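Local coordinates for protein putative aspartyl-tRNA synthetase (Leishmania major, PDB 6OD8) that probably attaches L-aspartate to its cognate tRNA in an ATP-dependent reaction, as a class II aminoacyl-tRNA synthetase of protein biosynthesis, at residues M475-S483 with R532-L540. Sequence-based numbering, arbitrary orientation.
Sequences MFIRGEEIS and RVVMLYLGL
Leu536 lies across the apolar side of a β-hairpin, its CB 3.8 Å from Ile477 CG2 and its CD1 4.1 Å from Ile482 CD1. The hairpin turns through a type I' turn from Ile477 to Glu480 and belongs to the largely antiparallel sheet of the class II synthetase catalytic domain; helix 530-538, which follows the neighbouring strand 523-529, packs against it. With CG1 anti to the backbone N (chi1 -171°), Ile482 sends CD1 onto the helix backbone, 3.4 Å from Val533 N. Ile477 CD1 meets Val533 CG2, and Ile528 of strand 523-529 touches both Ile482 and Val533.

At the more open margin, Glu480 and Arg532 form a salt bridge. Arg532 NH2 donates to Glu480 OE1 at 2.9 Å, within the guanidinium plane but on the anti side of the carboxylate, tilted out of its plane; the two planes are 45° apart. Leu536 CD1 covers one face of the Arg532 guanidinium, 4.0 Å above its plane and over its centre, while Glu480 OE2 pairs with Lys431.

From within the turn, Arg478 reaches the helix C-terminus, which closes in a Schellman motif with Gly539 at C'. The extended chain of Arg478 brings its NE to Leu536 O (2.8 Å), and Arg478 NH2, also bonded to Glu359 O, donates almost straight (176°) to Tyr537 O at 2.9 Å, approaching from above that carbonyl's plane.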
ATOM      1  N   MET A 475       6.066 -14.825  16.115  1.00 13.75           N
ATOM      2  CA  MET A 475       5.981 -15.827  15.062  1.00 18.39           C
ATOM      3  C   MET A 475       7.329 -16.031  14.395  1.00 16.91           C
ATOM      4  O   MET A 475       8.087 -15.084  14.176  1.00 20.02           O
ATOM      5  CB  MET A 475       4.987 -15.438  13.963  1.00 14.19           C
ATOM      6  CG  MET A 475       3.591 -15.219  14.449  1.00 23.93           C
ATOM      7  SD  MET A 475       2.511 -14.729  13.074  1.00 23.97           S
ATOM      8  CE  MET A 475       0.967 -15.457  13.623  1.00 23.24           C
ATOM      9  N   PHE A 476       7.583 -17.275  14.000  1.00 16.42           N
ATOM     10  CA  PHE A 476       8.851 -17.672  13.416  1.00 22.12           C
ATOM     11  C   PHE A 476       8.604 -18.380  12.089  1.00 26.75           C
ATOM     12  O   PHE A 476       7.694 -19.212  11.970  1.00 19.27           O
ATOM     13  CB  PHE A 476       9.637 -18.599  14.367  1.00 18.63           C
ATOM     14  CG  PHE A 476       9.987 -17.958  15.693  1.00 18.63           C
ATOM     15  CD1 PHE A 476      11.211 -17.325  15.867  1.00 15.74           C
ATOM     16  CD2 PHE A 476       9.090 -17.983  16.755  1.00 20.79           C
ATOM     17  CE1 PHE A 476      11.532 -16.713  17.072  1.00 25.35           C
ATOM     18  CE2 PHE A 476       9.404 -17.370  17.970  1.00 22.66           C
ATOM     19  CZ  PHE A 476      10.634 -16.751  18.140  1.00 22.64           C
ATOM     20  N   ILE A 477       9.431 -18.050  11.100  1.00 20.57           N
ATOM     21  CA  ILE A 477       9.477 -18.752   9.824  1.00 18.87           C
ATOM     22  C   ILE A 477      10.895 -19.261   9.638  1.00 15.20           C
ATOM     23  O   ILE A 477      11.850 -18.476   9.705  1.00 18.16           O
ATOM     24  CB  ILE A 477       9.084 -17.841   8.640  1.00 20.58           C
ATOM     25  CG1 ILE A 477       7.672 -17.277   8.816  1.00 27.76           C
ATOM     26  CG2 ILE A 477       9.180 -18.623   7.338  1.00 21.26           C
ATOM     27  CD1 ILE A 477       7.238 -16.357   7.646  1.00 22.69           C
ATOM     28  N   ARG A 478      11.031 -20.567   9.396  1.00 17.40           N
ATOM     29  CA  ARG A 478      12.339 -21.210   9.267  1.00 18.32           C
ATOM     30  C   ARG A 478      13.294 -20.790  10.387  1.00 25.01           C
ATOM     31  O   ARG A 478      14.466 -20.491  10.151  1.00 21.60           O
ATOM     32  CB  ARG A 478      12.954 -20.926   7.888  1.00 22.38           C
ATOM     33  CG  ARG A 478      12.087 -21.300   6.688  1.00 17.05           C
ATOM     34  CD  ARG A 478      12.925 -21.316   5.427  1.00 17.01           C
ATOM     35  NE  ARG A 478      12.108 -21.345   4.219  1.00 17.47           N
ATOM     36  CZ  ARG A 478      11.734 -22.458   3.588  1.00 23.28           C
ATOM     37  NH1 ARG A 478      12.097 -23.640   4.057  1.00 20.06           N
ATOM     38  NH2 ARG A 478      11.001 -22.386   2.476  1.00 19.08           N
ATOM     39  N   GLY A 479      12.791 -20.763  11.624  1.00 22.04           N
ATOM     40  CA  GLY A 479      13.644 -20.515  12.773  1.00 25.84           C
ATOM     41  C   GLY A 479      14.028 -19.069  13.005  1.00 19.37           C
ATOM     42  O   GLY A 479      14.943 -18.801  13.800  1.00 22.95           O
ATOM     43  N   GLU A 480      13.372 -18.121  12.332  1.00 19.45           N
ATOM     44  CA  GLU A 480      13.704 -16.711  12.470  1.00 18.16           C
ATOM     45  C   GLU A 480      12.435 -15.907  12.684  1.00 19.33           C
ATOM     46  O   GLU A 480      11.415 -16.151  12.025  1.00 19.27           O
ATOM     47  CB  GLU A 480      14.465 -16.212  11.233  1.00 20.29           C
ATOM     48  CG  GLU A 480      15.736 -17.017  11.014  1.00 20.38           C
ATOM     49  CD  GLU A 480      16.663 -16.384   9.988  1.00 25.09           C
ATOM     50  OE1 GLU A 480      16.821 -15.138   9.995  1.00 30.73           O
ATOM     51  OE2 GLU A 480      17.236 -17.136   9.183  1.00 25.03           O
ATOM     52  N   GLU A 481      12.522 -14.946  13.612  1.00 17.11           N
ATOM     53  CA  GLU A 481      11.380 -14.129  13.995  1.00 17.89           C
ATOM     54  C   GLU A 481      10.893 -13.310  12.806  1.00 18.68           C
ATOM     55  O   GLU A 481      11.678 -12.647  12.128  1.00 20.22           O
ATOM     56  CB  GLU A 481      11.778 -13.208  15.159  1.00 24.91           C
ATOM     57  CG  GLU A 481      10.630 -12.435  15.798  1.00 32.58           C
ATOM     58  CD  GLU A 481      10.438 -11.031  15.217  1.00 49.92           C
ATOM     59  OE1 GLU A 481      11.332 -10.545  14.485  1.00 55.08           O
ATOM     60  OE2 GLU A 481       9.386 -10.415  15.498  1.00 50.28           O
ATOM     61  N   ILE A 482       9.589 -13.345  12.551  1.00 16.27           N
ATOM     62  CA  ILE A 482       9.013 -12.569  11.458  1.00 17.85           C
ATOM     63  C   ILE A 482       7.977 -11.551  11.941  1.00 17.73           C
ATOM     64  O   ILE A 482       7.750 -10.538  11.257  1.00 19.14           O
ATOM     65  CB  ILE A 482       8.408 -13.490  10.374  1.00 22.84           C
ATOM     66  CG1 ILE A 482       7.993 -12.694   9.124  1.00 21.58           C
ATOM     67  CG2 ILE A 482       7.193 -14.249  10.913  1.00 26.13           C
ATOM     68  CD1 ILE A 482       9.162 -11.971   8.416  1.00 25.61           C
ATOM     69  N   SER A 483       7.389 -11.730  13.121  1.00 16.87           N
ATOM     70  CA  SER A 483       6.348 -10.816  13.577  1.00 18.04           C
ATOM     71  C   SER A 483       6.182 -10.968  15.082  1.00 19.74           C
ATOM     72  O   SER A 483       6.251 -12.079  15.606  1.00 25.34           O
ATOM     73  CB  SER A 483       5.012 -11.090  12.862  1.00 19.32           C
ATOM     74  OG  SER A 483       3.995 -10.150  13.260  1.00 17.98           O
ATOM     75  N   ARG A 532      11.619  -9.262   4.592  1.00 15.32           N
ATOM     76  CA  ARG A 532      12.014 -10.427   5.398  1.00 17.49           C
ATOM     77  C   ARG A 532      11.048 -11.594   5.217  1.00 20.81           C
ATOM     78  O   ARG A 532      11.466 -12.753   5.181  1.00 16.51           O
ATOM     79  CB  ARG A 532      12.112 -10.057   6.885  1.00 19.83           C
ATOM     80  CG  ARG A 532      13.399  -9.349   7.257  1.00 32.34           C
ATOM     81  CD  ARG A 532      14.564 -10.327   7.312  1.00 39.04           C
ATOM     82  NE  ARG A 532      14.640 -11.016   8.604  1.00 40.81           N
ATOM     83  CZ  ARG A 532      15.346 -12.124   8.824  1.00 40.42           C
ATOM     84  NH1 ARG A 532      16.029 -12.698   7.838  1.00 35.33           N
ATOM     85  NH2 ARG A 532      15.354 -12.666  10.033  1.00 45.73           N
ATOM     86  N   VAL A 533       9.752 -11.326   5.092  1.00 18.07           N
ATOM     87  CA  VAL A 533       8.856 -12.451   4.885  1.00 19.10           C
ATOM     88  C   VAL A 533       9.118 -13.107   3.529  1.00 17.33           C
ATOM     89  O   VAL A 533       9.137 -14.336   3.433  1.00 17.11           O
ATOM     90  CB  VAL A 533       7.383 -12.033   5.110  1.00 23.68           C
ATOM     91  CG1 VAL A 533       6.762 -11.385   3.896  1.00 20.75           C
ATOM     92  CG2 VAL A 533       6.565 -13.247   5.557  1.00 32.12           C
ATOM     93  N   VAL A 534       9.402 -12.319   2.480  1.00 15.78           N
ATOM     94  CA  VAL A 534       9.731 -12.916   1.179  1.00 15.71           C
ATOM     95  C   VAL A 534      11.024 -13.709   1.288  1.00 14.42           C
ATOM     96  O   VAL A 534      11.130 -14.832   0.784  1.00 16.53           O
ATOM     97  CB  VAL A 534       9.822 -11.837   0.071  1.00 15.38           C
ATOM     98  CG1 VAL A 534      10.370 -12.448  -1.244  1.00 15.31           C
ATOM     99  CG2 VAL A 534       8.482 -11.200  -0.170  1.00 12.70           C
ATOM    100  N   MET A 535      12.013 -13.146   1.987  1.00 15.97           N
ATOM    101  CA  MET A 535      13.301 -13.813   2.145  1.00 17.34           C
ATOM    102  C   MET A 535      13.147 -15.141   2.882  1.00 21.76           C
ATOM    103  O   MET A 535      13.652 -16.177   2.434  1.00 21.24           O
ATOM    104  CB  MET A 535      14.263 -12.884   2.887  1.00 15.77           C
ATOM    105  CG  MET A 535      15.548 -13.567   3.364  1.00 22.88           C
ATOM    106  SD  MET A 535      16.501 -12.447   4.395  1.00 20.53           S
ATOM    107  CE  MET A 535      18.009 -13.356   4.616  1.00 23.59           C
ATOM    108  N   LEU A 536      12.438 -15.138   4.017  1.00 16.77           N
ATOM    109  CA  LEU A 536      12.331 -16.381   4.791  1.00 18.97           C
ATOM    110  C   LEU A 536      11.431 -17.398   4.090  1.00 20.51           C
ATOM    111  O   LEU A 536      11.725 -18.598   4.094  1.00 23.41           O
ATOM    112  CB  LEU A 536      11.819 -16.082   6.207  1.00 15.67           C
ATOM    113  CG  LEU A 536      12.848 -15.316   7.058  1.00 15.97           C
ATOM    114  CD1 LEU A 536      12.195 -14.666   8.269  1.00 20.19           C
ATOM    115  CD2 LEU A 536      13.988 -16.254   7.478  1.00 19.16           C
ATOM    116  N   TYR A 537      10.340 -16.936   3.478  1.00 21.90           N
ATOM    117  CA  TYR A 537       9.476 -17.832   2.705  1.00 19.76           C
ATOM    118  C   TYR A 537      10.255 -18.582   1.627  1.00 21.76           C
ATOM    119  O   TYR A 537      10.073 -19.789   1.429  1.00 22.53           O
ATOM    120  CB  TYR A 537       8.349 -17.021   2.059  1.00 21.02           C
ATOM    121  CG  TYR A 537       7.426 -17.852   1.210  1.00 21.26           C
ATOM    122  CD1 TYR A 537       6.412 -18.619   1.796  1.00 17.31           C
ATOM    123  CD2 TYR A 537       7.543 -17.860  -0.185  1.00 15.25           C
ATOM    124  CE1 TYR A 537       5.540 -19.383   1.011  1.00 17.89           C
ATOM    125  CE2 TYR A 537       6.690 -18.621  -0.966  1.00 18.26           C
ATOM    126  CZ  TYR A 537       5.693 -19.377  -0.374  1.00 18.31           C
ATOM    127  OH  TYR A 537       4.860 -20.135  -1.172  1.00 18.90           O
ATOM    128  N   LEU A 538      11.094 -17.868   0.888  1.00 14.62           N
ATOM    129  CA  LEU A 538      11.861 -18.449  -0.203  1.00 16.03           C
ATOM    130  C   LEU A 538      13.207 -18.996   0.246  1.00 21.87           C
ATOM    131  O   LEU A 538      13.934 -19.570  -0.576  1.00 19.16           O
ATOM    132  CB  LEU A 538      12.085 -17.391  -1.289  1.00 18.08           C
ATOM    133  CG  LEU A 538      10.831 -16.894  -2.017  1.00 18.77           C
ATOM    134  CD1 LEU A 538      11.181 -15.719  -2.983  1.00 15.58           C
ATOM    135  CD2 LEU A 538      10.161 -18.022  -2.805  1.00 16.07           C
ATOM    136  N   GLY A 539      13.575 -18.787   1.508  1.00 24.72           N
ATOM    137  CA  GLY A 539      14.863 -19.238   2.004  1.00 24.50           C
ATOM    138  C   GLY A 539      16.064 -18.555   1.387  1.00 27.27           C
ATOM    139  O   GLY A 539      17.113 -19.191   1.243  1.00 23.68           O
ATOM    140  N   LEU A 540      15.947 -17.276   1.020  1.00 21.31           N
ATOM    141  CA  LEU A 540      17.037 -16.564   0.362  1.00 24.67           C
ATOM    142  C   LEU A 540      18.171 -16.266   1.342  1.00 24.02           C
ATOM    143  O   LEU A 540      17.953 -16.104   2.540  1.00 22.67           O
ATOM    144  CB  LEU A 540      16.519 -15.247  -0.245  1.00 21.22           C
ATOM    145  CG  LEU A 540      15.389 -15.394  -1.261  1.00 23.31           C
ATOM    146  CD1 LEU A 540      14.921 -14.017  -1.791  1.00 20.99           C
ATOM    147  CD2 LEU A 540      15.882 -16.304  -2.388  1.00 20.37           C
TER
HETATM  148  O   HOH W   1      17.836 -15.475   6.835  1.00 45.55           O
HETATM  149  O   HOH W   2      14.397 -12.034  12.254  1.00 32.12           O
HETATM  150  O   HOH W   3      12.905 -10.821  10.258  1.00 41.63           O